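Local atomic coordinates of 5-carboxyvanillate decarboxylase (PDB entry 4L6D), a protein that probably catalyses the metal-dependent, non-oxidative decarboxylation of 5-carboxyvanillate to vanillate, using a manganese ion in an amidohydrolase-type active site. Residues 153-156 with 157-160; 82-85 with 86-90; 305-308 with 309-313. All coordinates share one frame; numbering follows the deposited sequence.

Contact 1: 153-156 with 157-160; sequences DDPF and FHPV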
loop_
_atom_site.group_PDB
_atom_site.type_symbol
_atom_site.label_atom_id
_atom_site.label_comp_id
_atom_site.label_asym_id
_atom_site.label_seq_id
_atom_site.Cartn_x
_atom_site.Cartn_y
_atom_site.Cartn_z
ATOM N N ASP A 153 -10.151 6.731 -12.955
ATOM C CA ASP A 153 -11.572 6.390 -12.920
ATOM C C ASP A 153 -12.443 7.540 -13.429
ATOM O O ASP A 153 -13.595 7.335 -13.780
ATOM C CB ASP A 153 -12.014 6.012 -11.502
ATOM C CG ASP A 153 -11.798 7.130 -10.490
ATOM O OD1 ASP A 153 -10.652 7.613 -10.368
ATOM O OD2 ASP A 153 -12.772 7.505 -9.796
ATOM N N ASP A 154 -11.907 8.756 -13.461
ATOM C CA ASP A 154 -12.720 9.914 -13.812
ATOM C C ASP A 154 -13.109 9.846 -15.293
ATOM O O ASP A 154 -12.248 9.645 -16.148
ATOM C CB ASP A 154 -11.952 11.203 -13.510
ATOM C CG ASP A 154 -12.842 12.436 -13.535
ATOM O OD1 ASP A 154 -13.547 12.667 -14.538
ATOM O OD2 ASP A 154 -12.843 13.174 -12.527
ATOM N N PRO A 155 -14.411 9.990 -15.593
ATOM C CA PRO A 155 -14.900 9.936 -16.974
ATOM C C PRO A 155 -14.283 10.988 -17.890
ATOM O O PRO A 155 -14.337 10.828 -19.110
ATOM C CB PRO A 155 -16.403 10.185 -16.817
ATOM C CG PRO A 155 -16.706 9.599 -15.460
ATOM C CD PRO A 155 -15.520 10.020 -14.623
ATOM N N PHE A 156 -13.701 12.036 -17.318
ATOM C CA PHE A 156 -12.968 13.019 -18.106
ATOM C C PHE A 156 -11.926 12.362 -19.011
ATOM O O PHE A 156 -11.677 12.831 -20.130
ATOM C CB PHE A 156 -12.303 14.032 -17.175
ATOM C CG PHE A 156 -11.511 15.097 -17.882
ATOM C CD1 PHE A 156 -12.145 16.113 -18.582
ATOM C CD2 PHE A 156 -10.131 15.101 -17.808
ATOM C CE1 PHE A 156 -11.405 17.104 -19.224
ATOM C CE2 PHE A 156 -9.391 16.089 -18.443
ATOM C CZ PHE A 156 -10.029 17.089 -19.138
ATOM N N PHE A 157 -11.336 11.269 -18.539
ATOM C CA PHE A 157 -10.266 10.612 -19.276
ATOM C C PHE A 157 -10.758 9.469 -20.162
ATOM O O PHE A 157 -9.939 8.791 -20.787
ATOM C CB PHE A 157 -9.181 10.086 -18.326
ATOM C CG PHE A 157 -8.575 11.145 -17.441
ATOM C CD1 PHE A 157 -7.766 12.141 -17.971
ATOM C CD2 PHE A 157 -8.804 11.129 -16.068
ATOM C CE1 PHE A 157 -7.193 13.111 -17.153
ATOM C CE2 PHE A 157 -8.234 12.092 -15.235
ATOM C CZ PHE A 157 -7.427 13.085 -15.778
ATOM N N HIS A 158 -12.068 9.252 -20.235
ATOM C CA HIS A 158 -12.573 8.177 -21.095
ATOM C C HIS A 158 -12.041 8.238 -22.534
ATOM O O HIS A 158 -11.652 7.210 -23.068
ATOM C CB HIS A 158 -14.103 8.086 -21.073
ATOM C CG HIS A 158 -14.643 7.460 -19.827
ATOM N ND1 HIS A 158 -15.995 7.371 -19.564
ATOM C CD2 HIS A 158 -14.016 6.892 -18.770
ATOM C CE1 HIS A 158 -16.173 6.776 -18.398
ATOM N NE2 HIS A 158 -14.991 6.475 -17.896
ATOM N N PRO A 159 -11.985 9.436 -23.157
ATOM C CA PRO A 159 -11.446 9.446 -24.527
ATOM C C PRO A 159 -9.999 8.964 -24.629
ATOM O O PRO A 159 -9.612 8.416 -25.659
ATOM C CB PRO A 159 -11.546 10.922 -24.930
ATOM C CG PRO A 159 -12.692 11.436 -24.128
ATOM C CD PRO A 159 -12.567 10.745 -22.796
ATOM N N VAL A 160 -9.206 9.165 -23.583
ATOM C CA VAL A 160 -7.845 8.644 -23.569
ATOM C C VAL A 160 -7.848 7.121 -23.595
ATOM O O VAL A 160 -7.182 6.494 -24.424
ATOM C CB VAL A 160 -7.095 9.127 -22.312
ATOM C CG1 VAL A 160 -5.804 8.350 -22.095
ATOM C CG2 VAL A 160 -6.847 10.627 -22.412
HETATM O O HOH W 1 -15.090 5.526 -15.236
#
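Pro155 and His158 meet by a CH-pi contact: Pro155 CA sits over the centre of the imidazole, 3.5 Å from the ring centroid and 6° off its normal. The two side chains run side by side, and Pro155 CB comes within 3.8 Å of His158 CE1. The second aromatic contact is a T-shaped pair, Phe156 and Phe157, with ring planes at 75°. Phe156, its CG anti to the backbone N (chi1 180°), turns an edge onto the face of Phe157, and Phe156 CD2 lies 3.6 Å from Phe157 CE1, toward the rim of that face.

Among the polar contacts, Asp154 OD1 accepts from Phe156 N at 2.9 Å through its anti lone pair, which makes an Asx turn. Backbone bonds follow from Phe157 N to Asp154 O (3.0 Å) and from His158 N to Pro155 O (3.0 Å), both i+3 to i and consistent with the 3-10 turn leading into helix 158-167. A water in the plane of the imidazole, at its edge, bridges Asp153 O and His158 NE2, 2.8 Å from each. Asp153 itself pairs with Arg208 and with Tyr189 of the second subunit.

With Pro155 CA over one face and a water bond in its plane at NE2, the His158 ring is probably restrained in both tilt and rotation.

Contact 2: 82-85 with 86-90; sequences QMFD and AETGT. With VNL (4-hydroxy-3-methoxybenzoate), chain K.
Ala86 opens helix 86-106 directly after Asp85, which makes the acidic residue the last one before the helix.

Glu87 comes next, with its chain bent at chi2 (96°) so that the carboxylate folds back toward the start of the helix. Glu87 OE1 ends 3.6 Å from Asp85 OD1, a like-charge approach that probably costs some energy and may be eased by the positive end of the helix dipole.

At Thr88 the turn is fastened. Asp85 is the N-cap, and its OD1 accepts two bonds from this one residue: Thr88 N at 2.8 Å, nearly in line with the C-O bond and with an N-H...O angle of 163°, and Thr88 OG1, also at 2.8 Å, on the syn side and 31° out of the carboxylate plane. Both donors arrive from the same face of the carboxylate. The methyl branch does different work, since Thr88 CG2 packs 3.8 Å from Phe84 CB, crossing that side chain at about a right angle. A valine here would probably leave Asp85 OD1 with the backbone N-H as its single donor from this residue, and the carboxylate less firmly fixed in its rotation.

Gly89 N completes the first helical turn with a bond to Asp85 O, while Gly89 CA lies at the edge of the Phe84 ring. The Phe84 side chain also touches Ala19 and Leu20 of helix 14-23.

Thr90 donates through both N and OG1 to Ala86 O, from opposite faces of the carbonyl. Its methyl is turned toward a vanillate bound on helix 86-106, apart from the manganese site, with Thr90 CG2 lying 3.6 Å from VNL CM1. Glu87 and Thr90 both line that pocket, and Arg94 NE hydrogen-bonds the same ligand.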
loop_
_atom_site.group_PDB
_atom_site.type_symbol
_atom_site.label_atom_id
_atom_site.label_comp_id
_atom_site.label_asym_id
_atom_site.label_seq_id
_atom_site.Cartn_x
_atom_site.Cartn_y
_atom_site.Cartn_z
ATOM N N GLN A 82 2.876 16.167 -17.679
ATOM C CA GLN A 82 1.610 16.315 -16.970
ATOM C C GLN A 82 1.496 17.529 -16.060
ATOM O O GLN A 82 0.391 17.880 -15.654
ATOM C CB GLN A 82 1.296 15.040 -16.194
ATOM C CG GLN A 82 0.970 13.867 -17.099
ATOM C CD GLN A 82 1.205 12.555 -16.398
ATOM O OE1 GLN A 82 2.191 11.861 -16.666
ATOM N NE2 GLN A 82 0.300 12.207 -15.485
ATOM N N MET A 83 2.615 18.175 -15.740
ATOM C CA MET A 83 2.545 19.365 -14.888
ATOM C C MET A 83 2.230 20.658 -15.641
ATOM O O MET A 83 1.893 21.665 -15.024
ATOM C CB MET A 83 3.831 19.560 -14.088
ATOM C CG MET A 83 4.163 18.389 -13.189
ATOM S SD MET A 83 5.489 18.759 -12.040
ATOM C CE MET A 83 4.618 19.777 -10.845
ATOM N N PHE A 84 2.352 20.631 -16.966
ATOM C CA PHE A 84 2.194 21.829 -17.784
ATOM C C PHE A 84 0.727 22.126 -18.092
ATOM O O PHE A 84 -0.144 21.276 -17.904
ATOM C CB PHE A 84 2.971 21.668 -19.099
ATOM C CG PHE A 84 4.413 21.270 -18.913
ATOM C CD1 PHE A 84 5.242 21.988 -18.073
ATOM C CD2 PHE A 84 4.935 20.169 -19.575
ATOM C CE1 PHE A 84 6.565 21.619 -17.899
ATOM C CE2 PHE A 84 6.261 19.797 -19.402
ATOM C CZ PHE A 84 7.076 20.526 -18.561
ATOM N N ASP A 85 0.446 23.325 -18.587
ATOM C CA ASP A 85 -0.900 23.593 -19.082
ATOM C C ASP A 85 -1.179 22.706 -20.296
ATOM O O ASP A 85 -0.262 22.084 -20.843
ATOM C CB ASP A 85 -1.097 25.072 -19.418
ATOM C CG ASP A 85 -0.127 25.572 -20.468
ATOM O OD1 ASP A 85 -0.149 25.059 -21.603
ATOM O OD2 ASP A 85 0.646 26.506 -20.167
ATOM N N ALA A 86 -2.440 22.639 -20.707
ATOM C CA ALA A 86 -2.841 21.701 -21.758
ATOM C C ALA A 86 -2.092 21.887 -23.084
ATOM O O ALA A 86 -1.595 20.913 -23.647
ATOM C CB ALA A 86 -4.346 21.768 -21.980
ATOM N N GLU A 87 -2.001 23.117 -23.580
ATOM C CA GLU A 87 -1.366 23.336 -24.876
ATOM C C GLU A 87 0.126 23.028 -24.830
ATOM O O GLU A 87 0.676 22.443 -25.756
ATOM C CB GLU A 87 -1.597 24.766 -25.361
ATOM C CG GLU A 87 -3.065 25.154 -25.429
ATOM C CD GLU A 87 -3.546 25.904 -24.187
ATOM O OE1 GLU A 87 -3.390 25.391 -23.049
ATOM O OE2 GLU A 87 -4.087 27.022 -24.357
ATOM N N THR A 88 0.776 23.432 -23.747
ATOM C CA THR A 88 2.198 23.161 -23.566
ATOM C C THR A 88 2.457 21.666 -23.454
ATOM O O THR A 88 3.378 21.135 -24.075
ATOM C CB THR A 88 2.735 23.878 -22.312
ATOM O OG1 THR A 88 2.550 25.294 -22.458
ATOM C CG2 THR A 88 4.212 23.573 -22.097
ATOM N N GLY A 89 1.642 20.983 -22.659
ATOM C CA GLY A 89 1.786 19.546 -22.496
ATOM C C GLY A 89 1.599 18.809 -23.809
ATOM O O GLY A 89 2.340 17.879 -24.118
ATOM N N THR A 90 0.588 19.212 -24.567
ATOM C CA THR A 90 0.286 18.577 -25.846
ATOM C C THR A 90 1.445 18.734 -26.833
ATOM O O THR A 90 1.901 17.752 -27.427
ATOM C CB THR A 90 -1.004 19.136 -26.448
ATOM O OG1 THR A 90 -2.080 18.904 -25.529
ATOM C CG2 THR A 90 -1.320 18.444 -27.782
HETATM C C1 VNL K . 1.620 21.344 -31.247
HETATM C CO1 VNL K . 0.741 20.663 -30.384
HETATM C CO2 VNL K . 1.579 22.752 -31.374
HETATM C CM1 VNL K . -0.201 21.375 -29.618
HETATM C CM2 VNL K . 0.658 23.477 -30.618
HETATM O OM VNL K . 0.548 24.840 -30.660
HETATM C CZ VNL K . -0.255 22.765 -29.704
HETATM C CC VNL K . 2.613 20.564 -32.061
HETATM C CV VNL K . 1.488 25.630 -31.425
HETATM O O1 VNL K . 2.461 19.328 -32.215
HETATM O O2 VNL K . 3.574 21.192 -32.578
HETATM O O3 VNL K . -1.182 23.519 -29.020
#

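Contact 3: 305-308 with 309-313; sequences PAVQ and FIRTA
Val307 and Arg311, one turn apart, lie side by side and point the same way. The aliphatic part of the arginine, extended from CG to NE, runs along the valine, and Arg311 NE comes within 3.3 Å of Val307 CG1, a close approach of a polar group to a methyl. Beneath them Arg311 N bonds to Val307 O at 2.9 Å, almost straight at 167°. The guanidinium continues past the valine to Asn67 O, its main polar partner, while Val307 itself packs on Val69.

Val307 is buried with Ala306, Phe309 and Ile310, while Arg311 is partly exposed. Phe309 N reaches back to Pro305 O at 2.9 Å, whereas Ile310 N makes a weak bond to Ala306 O at 3.4 Å. That carbonyl has another donor in Trp294 NE1. Ala306 O also lies in the plane of the Phe309 ring, at the edge, 3.7 Å from Phe309 CD2. The phenyl ring, with CG on the far side from the backbone N, meets His277 and Leu280 of helix 277-287.

The exposed side is built differently. Pro305, Gln308 and Thr312 lie there, and the organised contact is polar: Thr312 OG1 donates to Gln308 O at 2.7 Å, and Thr312 N adds a bent bond to the same Gln308 O, 3.0 Å and 139°. The two donors approach from opposite faces of the carbonyl plane. With OG1 set between the backbone N and the carbonyl carbon (chi1 62°), the hydroxyl turns back over the last turn.

Thr312 is the first residue to leave helical phi/psi, so the doubled bond marks the C-terminal end of helix 303-311, the helix that follows the last strand, 292-293, of the TIM-barrel amidohydrolase fold.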
loop_
_atom_site.group_PDB
_atom_site.type_symbol
_atom_site.label_atom_id
_atom_site.label_comp_id
_atom_site.label_asym_id
_atom_site.label_seq_id
_atom_site.Cartn_x
_atom_site.Cartn_y
_atom_site.Cartn_z
ATOM N N PRO A 305 23.166 -4.495 -9.863
ATOM C CA PRO A 305 22.400 -5.286 -8.894
ATOM C C PRO A 305 21.075 -5.778 -9.474
ATOM O O PRO A 305 20.632 -6.873 -9.133
ATOM C CB PRO A 305 22.137 -4.309 -7.739
ATOM C CG PRO A 305 23.083 -3.185 -7.927
ATOM C CD PRO A 305 23.499 -3.146 -9.360
ATOM N N ALA A 306 20.441 -4.985 -10.330
ATOM C CA ALA A 306 19.163 -5.394 -10.909
ATOM C C ALA A 306 19.355 -6.606 -11.821
ATOM O O ALA A 306 18.557 -7.538 -11.824
ATOM C CB ALA A 306 18.532 -4.230 -11.669
ATOM N N VAL A 307 20.416 -6.565 -12.615
ATOM C CA VAL A 307 20.776 -7.673 -13.487
ATOM C C VAL A 307 21.082 -8.934 -12.678
ATOM O O VAL A 307 20.591 -10.024 -12.995
ATOM C CB VAL A 307 21.982 -7.283 -14.371
ATOM C CG1 VAL A 307 22.575 -8.505 -15.082
ATOM C CG2 VAL A 307 21.554 -6.223 -15.384
ATOM N N GLN A 308 21.882 -8.791 -11.629
ATOM C CA GLN A 308 22.276 -9.953 -10.853
ATOM C C GLN A 308 21.093 -10.545 -10.102
ATOM O O GLN A 308 21.027 -11.764 -9.919
ATOM C CB GLN A 308 23.465 -9.606 -9.963
ATOM C CG GLN A 308 24.664 -9.272 -10.850
ATOM C CD GLN A 308 25.849 -8.677 -10.120
ATOM O OE1 GLN A 308 25.975 -8.780 -8.895
ATOM N NE2 GLN A 308 26.748 -8.067 -10.887
ATOM N N PHE A 309 20.142 -9.692 -9.728
ATOM C CA PHE A 309 18.894 -10.146 -9.110
ATOM C C PHE A 309 18.150 -11.146 -10.007
ATOM O O PHE A 309 17.781 -12.240 -9.557
ATOM C CB PHE A 309 18.033 -8.922 -8.761
ATOM C CG PHE A 309 16.540 -9.172 -8.739
ATOM C CD1 PHE A 309 15.942 -9.936 -7.740
ATOM C CD2 PHE A 309 15.728 -8.589 -9.714
ATOM C CE1 PHE A 309 14.553 -10.129 -7.724
ATOM C CE2 PHE A 309 14.348 -8.777 -9.706
ATOM C CZ PHE A 309 13.762 -9.554 -8.715
ATOM N N ILE A 310 17.963 -10.809 -11.279
ATOM C CA ILE A 310 17.248 -11.731 -12.158
ATOM C C ILE A 310 18.111 -12.924 -12.608
ATOM O O ILE A 310 17.609 -14.049 -12.684
ATOM C CB ILE A 310 16.551 -11.000 -13.340
ATOM C CG1 ILE A 310 15.680 -11.964 -14.150
ATOM C CG2 ILE A 310 17.561 -10.339 -14.246
ATOM C CD1 ILE A 310 14.551 -12.586 -13.362
ATOM N N ARG A 311 19.407 -12.706 -12.858
ATOM C CA ARG A 311 20.276 -13.811 -13.273
ATOM C C ARG A 311 20.373 -14.900 -12.207
ATOM O O ARG A 311 20.621 -16.068 -12.523
ATOM C CB ARG A 311 21.684 -13.321 -13.636
ATOM C CG ARG A 311 21.774 -12.538 -14.946
ATOM C CD ARG A 311 23.247 -12.454 -15.348
ATOM N NE ARG A 311 23.540 -11.429 -16.352
ATOM C CZ ARG A 311 23.286 -11.553 -17.647
ATOM N NH1 ARG A 311 22.722 -12.663 -18.115
ATOM N NH2 ARG A 311 23.600 -10.560 -18.477
ATOM N N THR A 312 20.205 -14.515 -10.945
ATOM C CA THR A 312 20.311 -15.468 -9.851
ATOM C C THR A 312 18.958 -15.878 -9.267
ATOM O O THR A 312 18.922 -16.543 -8.230
ATOM C CB THR A 312 21.167 -14.925 -8.696
ATOM O OG1 THR A 312 20.541 -13.748 -8.156
ATOM C CG2 THR A 312 22.575 -14.586 -9.183
ATOM N N ALA A 313 17.856 -15.507 -9.915
ATOM C CA ALA A 313 16.540 -15.813 -9.345
ATOM C C ALA A 313 16.314 -17.330 -9.264
ATOM O O ALA A 313 16.618 -18.066 -10.216
ATOM C CB ALA A 313 15.451 -15.155 -10.143
#

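How the contacts relate
Along the chain the order is contact 2, contact 1, contact 3, and all three fall within the amidohydrolase domain. Each belongs to a different helix around the eight-stranded parallel barrel: contact 2 opens helix 86-106 after strand 71-76, contact 1 opens helix 158-167 after strand 140-144, and contact 3 closes helix 303-311 after strand 292-293. Contacts 1 and 2 are neighbours, with centres about 17 Å apart and nearest atoms about 8 Å apart. Contact 3 lies across the chain's centre, about 38 Å from either, centre to centre. None touches another; they lie at separate helix ends of one barrel, two starts and one finish.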